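Purine nucleoside phosphorylase (Grouper iridovirus, PDB 3KHS) probably catalyses the phosphorolysis of purine nucleosides such as inosine and guanosine, releasing the free base and ribose 1-phosphate for purine salvage. Local coordinates at residues N112-L117 against G187-V192; R130-L135 against E221-K226. All blocks are in the same frame, centred on the assembly; numbering follows the deposited sequence.

How the contacts relate
From the N terminus the chain passes 112-117 on strand 107-116, then 130-135, then 187-192 on strand 184-191, and finally 221-226 on helix 219-227. Contact 1 closes a loop of 69 intervening residues and contact 2 one of 85; because their segments alternate, the two loops cross rather than nest. Contact 1 brings together two strands of the mixed sheet, and contact 2 sets a helix against strand 131-134. Strands 131-134 and 184-191 are parallel neighbours, which joins the contacts directly: probable hydrogen bonds run from Ile133 N to Tyr189 O (2.9 Å) and from Cys191 N to Ile133 O (2.7 Å). The two contact centres lie about 12 Å apart.

Contact 1 (N112-L117 against G187-V192); sequences NAAGGL and GVYCCV. With PO4 (phosphate ion), chain G.
Ala114 and Tyr189 mark the closest backbone approach, their CA atoms 8.6 Å apart, so strands 107-116 and 184-191 are not hydrogen-bonded to each other here; in the mixed barrel-like sheet of this phosphorylase fold, strand 213-215 pairs with both. Side chains make the join. The Tyr189 ring leaves its strand with CG anti to the backbone N (chi1 -180°) and brings CE1 to 3.2 Å from Asn112 ND2. Both ND2 and Ala114 CB come obliquely to the ring, and the amide plane is turned 46° from it; Ala114 CB adds an apolar touch at 4.1 Å from Tyr189 CE1. The amide is held at both ends, OD1 by Ser236 OG and ND2 by Thr218 OG1, which fixes its rotation beside the ring. Next to it, Ala113 N gives a hydrogen bond to phosphate O1 (2.9 Å, N-H...O angle 154°). Ser30, Arg81, His83 and Ser217 also bind this ion, a setting consistent with the phosphate-substrate site of the family. Tyr189 OH is bonded to Ser217 N and to a water lying in the ring plane at its edge. That water accepts from Tyr189 OH (2.7 Å) and donates to Ala113 O (2.8 Å) and to phosphate O3 (2.6 Å).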
loop_
_atom_site.group_PDB
_atom_site.type_symbol
_atom_site.label_atom_id
_atom_site.label_comp_id
_atom_site.label_asym_id
_atom_site.label_seq_id
_atom_site.Cartn_x
_atom_site.Cartn_y
_atom_site.Cartn_z
ATOM N N ASN B 112 17.316 2.147 15.125
ATOM C CA ASN B 112 16.600 3.191 14.396
ATOM C C ASN B 112 16.069 4.192 15.397
ATOM O O ASN B 112 16.094 3.954 16.605
ATOM C CB ASN B 112 15.448 2.617 13.577
ATOM C CG ASN B 112 14.349 1.996 14.434
ATOM O OD1 ASN B 112 13.878 2.600 15.396
ATOM N ND2 ASN B 112 13.908 0.802 14.062
ATOM N N ALA B 113 15.620 5.326 14.884
ATOM C CA ALA B 113 15.032 6.377 15.696
ATOM C C ALA B 113 13.553 6.260 15.334
ATOM O O ALA B 113 13.215 6.142 14.151
ATOM C CB ALA B 113 15.581 7.740 15.281
ATOM N N ALA B 114 12.680 6.242 16.336
ATOM C CA ALA B 114 11.256 6.117 16.072
ATOM C C ALA B 114 10.397 6.991 16.988
ATOM O O ALA B 114 10.884 7.524 17.971
ATOM C CB ALA B 114 10.852 4.688 16.200
ATOM N N GLY B 115 9.131 7.145 16.615
ATOM C CA GLY B 115 8.196 7.919 17.403
ATOM C C GLY B 115 7.429 6.977 18.305
ATOM O O GLY B 115 6.897 5.963 17.834
ATOM N N GLY B 116 7.398 7.281 19.600
ATOM C CA GLY B 116 6.686 6.424 20.524
ATOM C C GLY B 116 5.185 6.693 20.557
ATOM O O GLY B 116 4.765 7.834 20.587
ATOM N N LEU B 117 4.392 5.632 20.541
ATOM C CA LEU B 117 2.947 5.713 20.592
ATOM C C LEU B 117 2.507 5.193 21.969
ATOM O O LEU B 117 1.495 5.632 22.514
ATOM C CB LEU B 117 2.352 4.853 19.480
ATOM C CG LEU B 117 2.674 5.357 18.056
ATOM C CD1 LEU B 117 2.506 4.258 17.044
ATOM C CD2 LEU B 117 1.771 6.555 17.707
ATOM N N GLY B 187 8.541 -3.841 22.683
ATOM C CA GLY B 187 7.267 -3.658 22.027
ATOM C C GLY B 187 7.207 -3.882 20.527
ATOM O O GLY B 187 8.150 -4.389 19.887
ATOM N N VAL B 188 6.068 -3.483 19.964
ATOM C CA VAL B 188 5.794 -3.661 18.552
ATOM C C VAL B 188 6.165 -2.462 17.685
ATOM O O VAL B 188 5.711 -1.344 17.949
ATOM C CB VAL B 188 4.301 -4.001 18.367
ATOM C CG1 VAL B 188 4.013 -4.316 16.909
ATOM C CG2 VAL B 188 3.930 -5.166 19.248
ATOM N N TYR B 189 6.985 -2.693 16.654
ATOM C CA TYR B 189 7.411 -1.598 15.742
ATOM C C TYR B 189 6.545 -1.555 14.498
ATOM O O TYR B 189 6.419 -2.544 13.799
ATOM C CB TYR B 189 8.878 -1.762 15.306
ATOM C CG TYR B 189 9.385 -0.676 14.381
ATOM C CD1 TYR B 189 10.240 0.333 14.842
ATOM C CD2 TYR B 189 9.068 -0.700 13.022
ATOM C CE1 TYR B 189 10.789 1.301 13.943
ATOM C CE2 TYR B 189 9.599 0.239 12.141
ATOM C CZ TYR B 189 10.456 1.222 12.600
ATOM O OH TYR B 189 11.012 2.054 11.650
ATOM N N CYS B 190 5.918 -0.422 14.235
ATOM C CA CYS B 190 5.091 -0.311 13.031
ATOM C C CYS B 190 5.858 0.462 11.968
ATOM O O CYS B 190 6.271 1.603 12.193
ATOM C CB CYS B 190 3.750 0.399 13.306
ATOM S SG CYS B 190 2.722 0.713 11.810
ATOM N N CYS B 191 6.042 -0.174 10.818
ATOM C CA CYS B 191 6.763 0.441 9.721
ATOM C C CYS B 191 5.825 1.032 8.668
ATOM O O CYS B 191 4.925 0.344 8.170
ATOM C CB CYS B 191 7.675 -0.602 9.047
ATOM S SG CYS B 191 8.648 0.107 7.690
ATOM N N VAL B 192 6.044 2.294 8.326
ATOM C CA VAL B 192 5.238 2.972 7.294
ATOM C C VAL B 192 6.182 3.503 6.232
ATOM O O VAL B 192 7.397 3.606 6.461
ATOM C CB VAL B 192 4.449 4.170 7.856
ATOM C CG1 VAL B 192 3.402 3.662 8.833
ATOM C CG2 VAL B 192 5.416 5.173 8.523
HETATM P P PO4 G . 15.846 5.376 10.840
HETATM O O1 PO4 G . 16.614 5.323 12.113
HETATM O O2 PO4 G . 16.688 4.842 9.722
HETATM O O3 PO4 G . 14.614 4.542 10.951
HETATM O O4 PO4 G . 15.469 6.787 10.557
HETATM O O HOH W 1 12.672 3.896 12.611
#

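Contact 2 (R130-L135 against E221-K226); sequences RDHINL and ETIVAK
Ile223, His132 and Asn134 account for most of the buried surface where helix 219-227 packs on strand 131-134, an alpha-on-beta contact inside the phosphorylase fold. The axes of strand 131-134 and helix segment 221-226 come within 11.0 Å, and their N-to-C directions differ by 115°, so the helix runs across the strand. Alternate strand residues His132 and Asn134 both face it. Ile223 meets both: its CG1 lies 3.8 Å from His132 CE1, near the plane of the imidazole and at its edge, with the isoleucine branch roughly perpendicular to the histidine side chain. An extended second torsion (chi2 175°) carries Ile223 CD1 onward to 3.6 Å from Asn134 ND2. At the same imidazole edge, in the ring plane, Thr222 OG1 stands 3.5 Å from His132 ND1, and the two side chains run antiparallel past one another. His132 ND1 and Thr222 OG1 are each hydrogen-bonded to Tyr163 OH, while Thr222 OG1 also bonds Ala219 O within its own helix. A neighbouring subunit closes on the strand: its Thr199 OG1 is hydrogen-bonded to His132 O and its Glu202 OE2 to Asn134 N, while its Ser196 packs on Ile223. With no direct hydrogen bond between 130-135 and 221-226, the chemistry implies a join made by isoleucine packing and by one tyrosine hydroxyl shared between histidine and threonine, which should restrict the rotation of the buried imidazole.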
loop_
_atom_site.group_PDB
_atom_site.type_symbol
_atom_site.label_atom_id
_atom_site.label_comp_id
_atom_site.label_asym_id
_atom_site.label_seq_id
_atom_site.Cartn_x
_atom_site.Cartn_y
_atom_site.Cartn_z
ATOM N N ARG B 130 10.008 -6.611 19.587
ATOM C CA ARG B 130 9.573 -7.987 19.742
ATOM C C ARG B 130 8.799 -8.451 18.529
ATOM O O ARG B 130 8.669 -9.639 18.280
ATOM C CB ARG B 130 8.702 -8.153 21.000
ATOM C CG ARG B 130 7.262 -7.713 20.824
ATOM C CD ARG B 130 6.353 -8.091 22.015
ATOM N NE ARG B 130 5.016 -8.440 21.520
ATOM C CZ ARG B 130 3.942 -7.675 21.665
ATOM N NH1 ARG B 130 4.031 -6.520 22.306
ATOM N NH2 ARG B 130 2.787 -8.045 21.136
ATOM N N ASP B 131 8.276 -7.506 17.764
ATOM C CA ASP B 131 7.508 -7.857 16.576
ATOM C C ASP B 131 7.283 -6.601 15.747
ATOM O O ASP B 131 7.531 -5.500 16.227
ATOM C CB ASP B 131 6.163 -8.462 16.990
ATOM C CG ASP B 131 5.538 -9.273 15.882
ATOM O OD1 ASP B 131 6.296 -9.621 14.975
ATOM O OD2 ASP B 131 4.329 -9.595 15.903
ATOM N N HIS B 132 6.841 -6.746 14.497
ATOM C CA HIS B 132 6.582 -5.548 13.689
ATOM C C HIS B 132 5.308 -5.651 12.878
ATOM O O HIS B 132 4.692 -6.713 12.778
ATOM C CB HIS B 132 7.771 -5.193 12.749
ATOM C CG HIS B 132 7.910 -6.085 11.543
ATOM N ND1 HIS B 132 9.139 -6.534 11.090
ATOM C CD2 HIS B 132 6.982 -6.642 10.722
ATOM C CE1 HIS B 132 8.959 -7.339 10.056
ATOM N NE2 HIS B 132 7.660 -7.420 9.811
ATOM N N ILE B 133 4.911 -4.508 12.335
ATOM C CA ILE B 133 3.745 -4.384 11.469
ATOM C C ILE B 133 4.296 -3.607 10.278
ATOM O O ILE B 133 4.583 -2.407 10.387
ATOM C CB ILE B 133 2.622 -3.553 12.096
ATOM C CG1 ILE B 133 2.066 -4.250 13.330
ATOM C CG2 ILE B 133 1.503 -3.372 11.088
ATOM C CD1 ILE B 133 1.179 -3.334 14.164
ATOM N N ASN B 134 4.486 -4.306 9.160
ATOM C CA ASN B 134 5.033 -3.696 7.953
ATOM C C ASN B 134 3.966 -3.378 6.917
ATOM O O ASN B 134 3.683 -4.170 6.016
ATOM C CB ASN B 134 6.104 -4.611 7.357
ATOM C CG ASN B 134 6.868 -3.944 6.241
ATOM O OD1 ASN B 134 7.232 -2.796 6.366
ATOM N ND2 ASN B 134 7.126 -4.670 5.145
ATOM N N LEU B 135 3.364 -2.209 7.049
ATOM C CA LEU B 135 2.300 -1.819 6.117
ATOM C C LEU B 135 2.683 -1.843 4.633
ATOM O O LEU B 135 1.975 -2.415 3.834
ATOM C CB LEU B 135 1.750 -0.447 6.508
ATOM C CG LEU B 135 1.180 -0.409 7.947
ATOM C CD1 LEU B 135 0.889 1.034 8.315
ATOM C CD2 LEU B 135 -0.101 -1.279 8.080
ATOM N N GLU B 221 14.002 -4.781 6.261
ATOM C CA GLU B 221 15.339 -5.326 6.393
ATOM C C GLU B 221 15.350 -6.635 7.193
ATOM O O GLU B 221 16.084 -7.569 6.848
ATOM C CB GLU B 221 16.264 -4.313 7.043
ATOM C CG GLU B 221 16.587 -3.117 6.161
ATOM C CD GLU B 221 16.722 -1.854 6.987
ATOM O OE1 GLU B 221 15.702 -1.151 7.185
ATOM O OE2 GLU B 221 17.841 -1.579 7.466
ATOM N N THR B 222 14.547 -6.719 8.249
ATOM C CA THR B 222 14.508 -7.950 9.041
ATOM C C THR B 222 13.738 -9.041 8.307
ATOM O O THR B 222 13.959 -10.227 8.538
ATOM C CB THR B 222 13.873 -7.735 10.443
ATOM O OG1 THR B 222 12.495 -7.333 10.299
ATOM C CG2 THR B 222 14.641 -6.660 11.195
ATOM N N ILE B 223 12.826 -8.654 7.427
ATOM C CA ILE B 223 12.098 -9.665 6.671
ATOM C C ILE B 223 13.113 -10.390 5.774
ATOM O O ILE B 223 13.096 -11.603 5.655
ATOM C CB ILE B 223 11.037 -9.059 5.731
ATOM C CG1 ILE B 223 9.867 -8.496 6.537
ATOM C CG2 ILE B 223 10.570 -10.133 4.724
ATOM C CD1 ILE B 223 8.855 -7.773 5.656
ATOM N N VAL B 224 13.978 -9.616 5.134
ATOM C CA VAL B 224 14.981 -10.152 4.233
ATOM C C VAL B 224 16.076 -10.907 5.000
ATOM O O VAL B 224 16.477 -11.990 4.600
ATOM C CB VAL B 224 15.569 -9.022 3.395
ATOM C CG1 VAL B 224 16.751 -9.531 2.586
ATOM C CG2 VAL B 224 14.460 -8.429 2.502
ATOM N N ALA B 225 16.536 -10.343 6.105
ATOM C CA ALA B 225 17.548 -10.975 6.931
ATOM C C ALA B 225 17.044 -12.365 7.372
ATOM O O ALA B 225 17.711 -13.391 7.192
ATOM C CB ALA B 225 17.800 -10.105 8.148
ATOM N N LYS B 226 15.844 -12.377 7.939
ATOM C CA LYS B 226 15.232 -13.599 8.444
ATOM C C LYS B 226 15.122 -14.634 7.355
ATOM O O LYS B 226 15.368 -15.816 7.572
ATOM C CB LYS B 226 13.837 -13.318 8.983
ATOM C CG LYS B 226 13.290 -14.432 9.874
ATOM C CD LYS B 226 14.134 -14.583 11.137
ATOM C CE LYS B 226 13.948 -15.955 11.731
ATOM N NZ LYS B 226 12.531 -16.192 12.073
#